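Local coordinates for uncharacterized protein (Bacillus thuringiensis serovar kurstaki, PDB 4XE7), which probably polymerises into actin-like cytoskeletal filaments that help segregate plasmid DNA, as expected of a ParM protein, and is here free of nucleotide, at residues L125-I128 with P129-S133; Y401-S404 with R405-I409; L272-I275 with K276-F279; D338-M341 with D342-K346. All blocks are in the same frame, centred on the assembly; numbering follows the deposited sequence.

Interaction 1: residues L125-I128 with P129-S133; sequences LHLI and PLFTS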
# COMPACT_ATOMS: atom_id res chain seq x y z
N LEU A 125 10.27 -7.87 14.59
CA LEU A 125 9.57 -8.15 13.32
C LEU A 125 9.14 -6.87 12.60
O LEU A 125 9.11 -6.82 11.37
CB LEU A 125 8.32 -9.00 13.55
CG LEU A 125 8.43 -10.38 14.19
CD1 LEU A 125 7.04 -10.99 14.41
CD2 LEU A 125 9.31 -11.29 13.34
N HIS A 126 8.78 -5.85 13.38
CA HIS A 126 8.21 -4.64 12.81
C HIS A 126 9.20 -3.49 12.77
O HIS A 126 9.13 -2.66 11.87
CB HIS A 126 6.94 -4.25 13.61
CG HIS A 126 5.87 -5.30 13.53
ND1 HIS A 126 5.05 -5.44 12.43
CD2 HIS A 126 5.54 -6.29 14.38
CE1 HIS A 126 4.24 -6.46 12.62
NE2 HIS A 126 4.52 -7.00 13.79
N LEU A 127 10.14 -3.45 13.71
CA LEU A 127 11.15 -2.39 13.69
C LEU A 127 12.15 -2.54 12.54
O LEU A 127 12.51 -1.55 11.88
CB LEU A 127 11.92 -2.34 15.01
CG LEU A 127 11.11 -1.86 16.21
CD1 LEU A 127 11.91 -2.04 17.49
CD2 LEU A 127 10.68 -0.41 16.02
N ILE A 128 12.58 -3.77 12.29
CA ILE A 128 13.58 -3.99 11.25
C ILE A 128 13.06 -3.54 9.86
O ILE A 128 13.75 -2.80 9.17
CB ILE A 128 14.07 -5.44 11.25
CG1 ILE A 128 14.98 -5.67 12.48
CG2 ILE A 128 14.81 -5.76 9.95
CD1 ILE A 128 15.41 -7.11 12.74
N PRO A 129 11.84 -3.95 9.47
CA PRO A 129 11.35 -3.41 8.20
C PRO A 129 11.09 -1.90 8.23
O PRO A 129 11.29 -1.25 7.20
CB PRO A 129 10.05 -4.18 7.97
CG PRO A 129 10.27 -5.47 8.72
CD PRO A 129 10.98 -5.04 9.96
N LEU A 130 10.67 -1.37 9.36
CA LEU A 130 10.45 0.08 9.46
C LEU A 130 11.76 0.84 9.24
O LEU A 130 11.83 1.74 8.40
CB LEU A 130 9.83 0.45 10.81
CG LEU A 130 9.93 1.91 11.26
CD1 LEU A 130 8.90 2.79 10.51
CD2 LEU A 130 9.74 2.05 12.75
N PHE A 131 12.80 0.49 9.99
CA PHE A 131 14.09 1.18 9.86
C PHE A 131 14.67 0.98 8.47
O PHE A 131 15.27 1.89 7.91
CB PHE A 131 15.09 0.69 10.91
CG PHE A 131 14.77 1.14 12.30
CD1 PHE A 131 14.17 2.37 12.52
CD2 PHE A 131 15.05 0.34 13.39
CE1 PHE A 131 13.88 2.79 13.82
CE2 PHE A 131 14.75 0.75 14.68
CZ PHE A 131 14.17 1.97 14.90
N THR A 132 14.48 -0.21 7.93
CA THR A 132 14.96 -0.50 6.59
C THR A 132 14.25 0.38 5.57
O THR A 132 14.88 0.88 4.63
CB THR A 132 14.76 -1.99 6.24
OG1 THR A 132 15.54 -2.79 7.14
CG2 THR A 132 15.20 -2.28 4.81
N SER A 133 12.94 0.59 5.75
CA SER A 133 12.20 1.42 4.81
C SER A 133 12.72 2.87 4.85
O SER A 133 12.90 3.50 3.80
CB SER A 133 10.69 1.38 5.10
OG SER A 133 10.34 2.19 6.22

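Interaction 2: residues Y401-S404 with R405-I409; sequences YFTS and RSYLI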
# COMPACT_ATOMS: atom_id res chain seq x y z
N TYR A 401 -1.67 3.33 -0.27
CA TYR A 401 -0.81 4.17 0.55
C TYR A 401 -1.54 5.35 1.20
O TYR A 401 -0.91 6.31 1.63
CB TYR A 401 0.37 4.67 -0.30
CG TYR A 401 1.24 3.53 -0.78
CD1 TYR A 401 2.13 2.90 0.09
CD2 TYR A 401 1.15 3.05 -2.08
CE1 TYR A 401 2.92 1.85 -0.32
CE2 TYR A 401 1.93 1.98 -2.50
CZ TYR A 401 2.82 1.39 -1.62
OH TYR A 401 3.61 0.33 -2.04
N PHE A 402 -2.86 5.29 1.28
CA PHE A 402 -3.63 6.40 1.84
C PHE A 402 -3.27 6.62 3.32
O PHE A 402 -3.29 7.75 3.82
CB PHE A 402 -5.14 6.15 1.71
CG PHE A 402 -5.74 6.60 0.38
CD1 PHE A 402 -4.97 7.21 -0.60
CD2 PHE A 402 -7.09 6.41 0.12
CE1 PHE A 402 -5.53 7.63 -1.79
CE2 PHE A 402 -7.66 6.83 -1.06
CZ PHE A 402 -6.88 7.43 -2.03
N THR A 403 -2.94 5.53 4.02
CA THR A 403 -2.56 5.64 5.42
C THR A 403 -1.19 6.32 5.56
O THR A 403 -1.04 7.27 6.33
CB THR A 403 -2.52 4.28 6.10
OG1 THR A 403 -3.82 3.68 6.01
CG2 THR A 403 -2.10 4.41 7.56
N SER A 404 -0.19 5.83 4.83
CA SER A 404 1.14 6.44 4.90
C SER A 404 1.15 7.86 4.34
O SER A 404 1.84 8.73 4.87
CB SER A 404 2.20 5.59 4.19
OG SER A 404 1.76 5.16 2.91
N ARG A 405 0.39 8.10 3.26
CA ARG A 405 0.27 9.45 2.72
C ARG A 405 -0.38 10.39 3.72
O ARG A 405 0.02 11.56 3.83
CB ARG A 405 -0.52 9.46 1.41
CG ARG A 405 0.22 8.81 0.26
CD ARG A 405 -0.70 8.49 -0.91
NE ARG A 405 -1.20 9.70 -1.52
CZ ARG A 405 -0.64 10.30 -2.57
NH1 ARG A 405 0.45 9.80 -3.12
NH2 ARG A 405 -1.17 11.40 -3.05
N SER A 406 -1.38 9.90 4.46
CA SER A 406 -2.03 10.73 5.49
C SER A 406 -1.04 11.12 6.58
O SER A 406 -0.97 12.28 6.97
CB SER A 406 -3.22 9.99 6.12
OG SER A 406 -4.22 9.71 5.17
N TYR A 407 -0.31 10.14 7.08
CA TYR A 407 0.75 10.42 8.04
C TYR A 407 1.72 11.45 7.46
O TYR A 407 2.07 12.43 8.11
CB TYR A 407 1.48 9.14 8.45
CG TYR A 407 0.60 8.09 9.12
CD1 TYR A 407 -0.66 8.42 9.60
CD2 TYR A 407 1.03 6.77 9.26
CE1 TYR A 407 -1.47 7.49 10.22
CE2 TYR A 407 0.21 5.81 9.89
CZ TYR A 407 -1.03 6.19 10.37
OH TYR A 407 -1.88 5.29 10.98
N LEU A 408 2.16 11.24 6.21
CA LEU A 408 3.12 12.15 5.59
C LEU A 408 2.59 13.59 5.56
O LEU A 408 3.29 14.53 5.95
CB LEU A 408 3.48 11.68 4.16
CG LEU A 408 4.33 12.62 3.29
CD1 LEU A 408 5.66 12.98 3.96
CD2 LEU A 408 4.58 12.01 1.91
N ILE A 409 1.36 13.77 5.09
CA ILE A 409 0.75 15.11 5.07
C ILE A 409 0.67 15.73 6.48
O ILE A 409 0.98 16.92 6.66
CB ILE A 409 -0.66 15.05 4.44
CG1 ILE A 409 -0.56 14.66 2.96
CG2 ILE A 409 -1.40 16.39 4.58
CD1 ILE A 409 -1.81 14.00 2.42

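Interaction 3: residues L272-I275 with K276-F279; sequences LKNI and KERF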
# COMPACT_ATOMS: atom_id res chain seq x y z
N LEU A 272 -12.08 -14.21 -16.66
CA LEU A 272 -10.97 -14.98 -17.23
C LEU A 272 -11.49 -16.21 -17.95
O LEU A 272 -11.01 -16.55 -19.05
CB LEU A 272 -9.96 -15.37 -16.14
CG LEU A 272 -9.27 -14.08 -15.66
CD1 LEU A 272 -8.41 -14.34 -14.46
CD2 LEU A 272 -8.44 -13.48 -16.78
N LYS A 273 -12.48 -16.88 -17.36
CA LYS A 273 -13.08 -18.05 -17.99
C LYS A 273 -13.72 -17.72 -19.33
O LYS A 273 -13.51 -18.44 -20.33
CB LYS A 273 -14.12 -18.70 -17.08
CG LYS A 273 -15.07 -19.62 -17.86
CD LYS A 273 -15.92 -20.49 -16.94
CE LYS A 273 -17.36 -20.01 -16.88
NZ LYS A 273 -17.46 -18.68 -16.21
N ASN A 274 -14.54 -16.66 -19.35
CA ASN A 274 -15.20 -16.19 -20.57
C ASN A 274 -14.21 -15.72 -21.63
O ASN A 274 -14.47 -15.86 -22.82
CB ASN A 274 -16.18 -15.05 -20.26
CG ASN A 274 -17.37 -15.51 -19.47
OD1 ASN A 274 -17.78 -16.66 -19.58
ND2 ASN A 274 -17.93 -14.62 -18.65
N ILE A 275 -13.10 -15.11 -21.20
CA ILE A 275 -12.07 -14.69 -22.14
C ILE A 275 -11.48 -15.89 -22.89
O ILE A 275 -11.30 -15.87 -24.11
CB ILE A 275 -10.94 -13.88 -21.45
CG1 ILE A 275 -11.45 -12.46 -21.15
CG2 ILE A 275 -9.67 -13.82 -22.33
CD1 ILE A 275 -10.46 -11.57 -20.48
N LYS A 276 -11.17 -16.95 -22.14
CA LYS A 276 -10.67 -18.15 -22.77
C LYS A 276 -11.72 -18.74 -23.72
O LYS A 276 -11.41 -19.14 -24.85
CB LYS A 276 -10.28 -19.20 -21.74
CG LYS A 276 -9.95 -20.51 -22.43
CD LYS A 276 -9.05 -21.42 -21.64
CE LYS A 276 -8.84 -22.71 -22.43
NZ LYS A 276 -7.91 -23.62 -21.73
N GLU A 277 -12.96 -18.77 -23.25
CA GLU A 277 -14.05 -19.34 -24.03
C GLU A 277 -14.14 -18.64 -25.38
O GLU A 277 -14.36 -19.27 -26.42
CB GLU A 277 -15.35 -19.22 -23.24
CG GLU A 277 -16.57 -19.83 -23.90
CD GLU A 277 -17.81 -19.76 -23.01
OE1 GLU A 277 -17.67 -19.39 -21.82
OE2 GLU A 277 -18.92 -20.07 -23.50
N ARG A 278 -13.91 -17.33 -25.38
CA ARG A 278 -13.99 -16.56 -26.61
C ARG A 278 -12.81 -16.78 -27.56
O ARG A 278 -13.01 -16.87 -28.76
CB ARG A 278 -14.13 -15.09 -26.30
CG ARG A 278 -15.58 -14.73 -26.30
CD ARG A 278 -16.04 -14.25 -27.66
NE ARG A 278 -15.69 -12.86 -27.75
CZ ARG A 278 -16.34 -11.90 -27.11
NH1 ARG A 278 -17.40 -12.21 -26.36
NH2 ARG A 278 -15.95 -10.64 -27.22
N PHE A 279 -11.60 -16.87 -27.02
CA PHE A 279 -10.46 -17.23 -27.86
C PHE A 279 -10.69 -18.59 -28.50
O PHE A 279 -10.33 -18.80 -29.65
CB PHE A 279 -9.15 -17.23 -27.06
CG PHE A 279 -8.47 -15.89 -27.03
CD1 PHE A 279 -7.55 -15.55 -28.01
CD2 PHE A 279 -8.76 -14.96 -26.03
CE1 PHE A 279 -6.92 -14.31 -28.00
CE2 PHE A 279 -8.13 -13.72 -26.01
CZ PHE A 279 -7.20 -13.39 -27.01

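Interaction 4: residues D338-M341 with D342-K346; sequences DIVM and DGMLK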
# COMPACT_ATOMS: atom_id res chain seq x y z
N ASP A 338 -16.73 -6.45 -24.16
CA ASP A 338 -18.01 -6.93 -23.63
C ASP A 338 -17.86 -7.87 -22.44
O ASP A 338 -18.62 -7.78 -21.47
CB ASP A 338 -18.82 -7.64 -24.73
CG ASP A 338 -18.18 -8.96 -25.19
OD1 ASP A 338 -18.84 -10.02 -25.06
OD2 ASP A 338 -17.03 -8.93 -25.70
N ILE A 339 -16.92 -8.80 -22.51
CA ILE A 339 -16.72 -9.76 -21.42
C ILE A 339 -16.23 -9.08 -20.14
O ILE A 339 -16.72 -9.36 -19.04
CB ILE A 339 -15.74 -10.85 -21.85
CG1 ILE A 339 -16.36 -11.69 -22.97
CG2 ILE A 339 -15.31 -11.71 -20.68
CD1 ILE A 339 -15.37 -12.58 -23.70
N VAL A 340 -15.26 -8.19 -20.28
CA VAL A 340 -14.67 -7.51 -19.13
C VAL A 340 -15.68 -6.52 -18.55
O VAL A 340 -15.94 -6.54 -17.35
CB VAL A 340 -13.35 -6.77 -19.50
CG1 VAL A 340 -12.86 -5.88 -18.33
CG2 VAL A 340 -12.28 -7.77 -19.93
N MET A 341 -16.28 -5.68 -19.40
CA MET A 341 -17.27 -4.69 -18.92
C MET A 341 -18.45 -5.37 -18.21
O MET A 341 -18.95 -4.83 -17.21
CB MET A 341 -17.77 -3.81 -20.09
CG MET A 341 -18.58 -2.59 -19.67
SD MET A 341 -17.78 -1.47 -18.48
CE MET A 341 -16.17 -1.34 -19.14
N ASP A 342 -18.87 -6.55 -18.68
CA ASP A 342 -19.94 -7.33 -18.02
C ASP A 342 -19.62 -7.68 -16.56
O ASP A 342 -20.47 -7.54 -15.67
CB ASP A 342 -20.21 -8.64 -18.77
CG ASP A 342 -21.08 -8.45 -20.00
OD1 ASP A 342 -21.65 -7.35 -20.17
OD2 ASP A 342 -21.20 -9.41 -20.79
N GLY A 343 -18.41 -8.18 -16.34
CA GLY A 343 -17.97 -8.52 -15.01
C GLY A 343 -17.75 -7.28 -14.16
O GLY A 343 -18.10 -7.28 -12.98
N MET A 344 -17.17 -6.23 -14.74
CA MET A 344 -17.00 -4.96 -14.02
C MET A 344 -18.35 -4.38 -13.52
O MET A 344 -18.46 -3.90 -12.40
CB MET A 344 -16.32 -3.92 -14.91
CG MET A 344 -14.84 -4.14 -15.18
SD MET A 344 -14.23 -2.90 -16.35
CE MET A 344 -12.47 -3.08 -16.08
N LEU A 345 -19.37 -4.40 -14.37
CA LEU A 345 -20.62 -3.74 -14.01
C LEU A 345 -21.46 -4.62 -13.10
O LEU A 345 -22.20 -4.11 -12.25
CB LEU A 345 -21.41 -3.36 -15.27
CG LEU A 345 -20.69 -2.35 -16.15
CD1 LEU A 345 -21.48 -2.11 -17.43
CD2 LEU A 345 -20.50 -1.05 -15.39
N LYS A 346 -21.36 -5.94 -13.27
CA LYS A 346 -21.98 -6.88 -12.34
C LYS A 346 -21.42 -6.66 -10.93
O LYS A 346 -22.16 -6.57 -9.93
CB LYS A 346 -21.74 -8.32 -12.81
CG LYS A 346 -22.53 -9.37 -12.08
CD LYS A 346 -22.82 -10.56 -12.99
CE LYS A 346 -21.55 -11.17 -13.55
NZ LYS A 346 -21.81 -11.96 -14.80

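Interaction 1: residues L125-I128 with P129-S133
Pro129 lies against Ile128 and, in the preceding turn of the helix, against Leu125 O, and its ring can be followed atom by atom. CB, held close to Ile128 C by the peptide link, leads into the ring. CG, the next atom, is 3.2 Å from Leu125 O. CD comes nearest: it stands 2.9 Å from the same Leu125 O and presses on Ile128 CB at 3.4 Å, closer than carbon atoms usually meet. Because the proline nitrogen carries CD in place of a hydrogen, Leu125 O is buried without a polar partner. This is a proline kink within helix 123-140. Regular bonding resumes directly after it, with Leu130 N donating to His126 O and Phe131 N reaching Leu127 O at 2.8 Å in an almost straight bond (177° at the hydrogen). Ile128 O is gripped twice by one residue, by Thr132 N and by Thr132 OG1 (2.7 Å), which come from opposite faces of the carbonyl plane. The hydroxyl can fold back in this way because OG1 stands beside its own backbone N (chi1 -63°). On another flank Leu127 CD2 meets Leu130 CD2 at 4.2 Å, the two side chains crossing at a slant, while Phe131 CE2 lies near Leu127 CB. Ile128 and Thr132 continue onto Ile77 of strand 73-79 and Val93 of strand 90-93, and the Phe131 ring meets His175.

Interaction 2: residues Y401-S404 with R405-I409
The first turn of helix 402-418, with Tyr401 at its N-cap position, brings Arg405 back over Tyr401. Arg405 N donates to Tyr401 O at 2.7 Å, and the aliphatic part of the arginine runs past the same carbonyl, its CG 3.1 Å from Tyr401 O. CD then passes the edge of the Phe402 ring, and a bend at the third torsion (chi3 67°) turns the chain before the guanidinium, whose NH2 forms a salt bridge with Asp212. One residue further on, Ser406 N donates to Phe402 O. Ser406 OG also lies 2.6 Å from Phe402 O, but its proton may go instead to Ser204 O. Thr403 and Tyr407 run alongside each other, pointing the same way. Thr403 CG2 touches the far end of the tyrosine, 3.5 Å from Tyr407 CZ, while Thr403 O stands 3.3 Å above one face of that ring, offset toward its rim, and still accepts from Tyr407 N. Ser404 OG, set between its backbone N and carbonyl carbon (chi1 47°), lies in the plane of the Tyr401 ring at its edge and is hydrogen-bonded to Ser25 OG; the ring itself makes a cation-pi contact with Lys23. With Leu408 against strands 21-27 and 33-45, this is the start of a C-terminal helix that returns to the N-terminal domain sheet, as is typical of the actin fold.

Interaction 3: residues L272-I275 with K276-F279
Ile275 and Phe279 lie side by side near the end of helix 265-279, with Ile275 CG2 4.0 Å from Phe279 CD2. Ile275 O takes a bond from Phe279 N at 3.1 Å and a second, weak one from Arg278 N, bent to 120° at the hydrogen; the Phe279 ring also turns its edge to this oxygen, CD2 being 3.3 Å from Ile275 O. The main bond of Arg278 N goes to Asn274 O. Earlier in the segment Lys276 N and Glu277 N are satisfied by Leu272 O and Lys273 O. The ends of Lys276 and Arg278 find their partners outside the segments. Lys276 runs out extended, and its NZ donates to the backbone oxygens of Glu292 and Glu294, while Arg278 NH2 bridges to Asp338 and bonds to Asn335 O. Asn274 OD1 and Glu277 OE1 approach to 3.5 Å, their planes 55° apart, acceptor beside acceptor. Lys273 NZ stays 5.7 Å from Glu277 OE1, too far for a salt bridge but near enough that its charge may ease that approach. The chemistry thus divides: backbone bonds hold the turns together, while the lysine and arginine ends tie this helix to neighbouring elements.

Interaction 4: residues D338-M341 with D342-K346
Met341 bends along the helix surface toward the next turn, into the groove between Met344 and Leu345. Its CG stands opposite the backbone N (chi1 -169°), and two further bends fold the chain so that each atom finds a different neighbour: CG rests on Leu345 CD1 at 3.7 Å, SD lies 3.8 Å from Leu345 CG, and the terminal CE lodges against Met344 SD at 3.7 Å. Met344, by contrast, is stretched out beyond CG and runs alongside Val340, pointing the same way; its own methyl, CE, settles on Val340 CG1 at 3.6 Å. The Met344 sulfur thus touches two carbons, Met341 CE and Val340 CG1, roughly at right angles to each other. Leu345 comes in over the CG and SD part of Met341, its CG 3.2 Å from Met341 O, while its backbone N donates to that oxygen. Gly343 N makes a weak bond to Ile339 O. This layer of methyls and sulfurs is carried on helix 337-362, where Phe325 packs on Val340, Met341 and Met344, and Leu307 and Val308 of helix 300-317 reach Val340 and Met344. On the exposed flank the Asp342 carboxylate curls back beside Asp338 O, with CG 2.9 Å from that oxygen. Asp338 OD1 and Asp342 OD2 remain 4.9 Å apart, and Arg278, in a salt bridge with Asp338, probably tempers the repulsion between the two acids. Val340 and Met344 thus make a buried apolar, sulfur-containing core, Met341 and Leu345 carry it toward the solvent, and the two acids lie on the exposed flank.

In the fold
Each contact lies within one helix or, for interaction 2, at its N-terminal start, so none closes a long loop; along the chain they come in series, without nesting or crossing. Interaction 1 comes first, where helix 123-140 packs on strands of the eight-stranded sheet. Interactions 3 and 4 follow in the other half of the molecule, on helices 265-279 and 337-362, and these two touch: Arg278 NH2 meets Asp338 OD2 at 2.5 Å, and Ile339 packs against Asn274 and Ile275. Interaction 2 comes last, as helix 402-418 brings the chain back to the first sheet. Its centre is about 17 Å from that of interaction 1 but about 39 Å from that of interaction 3.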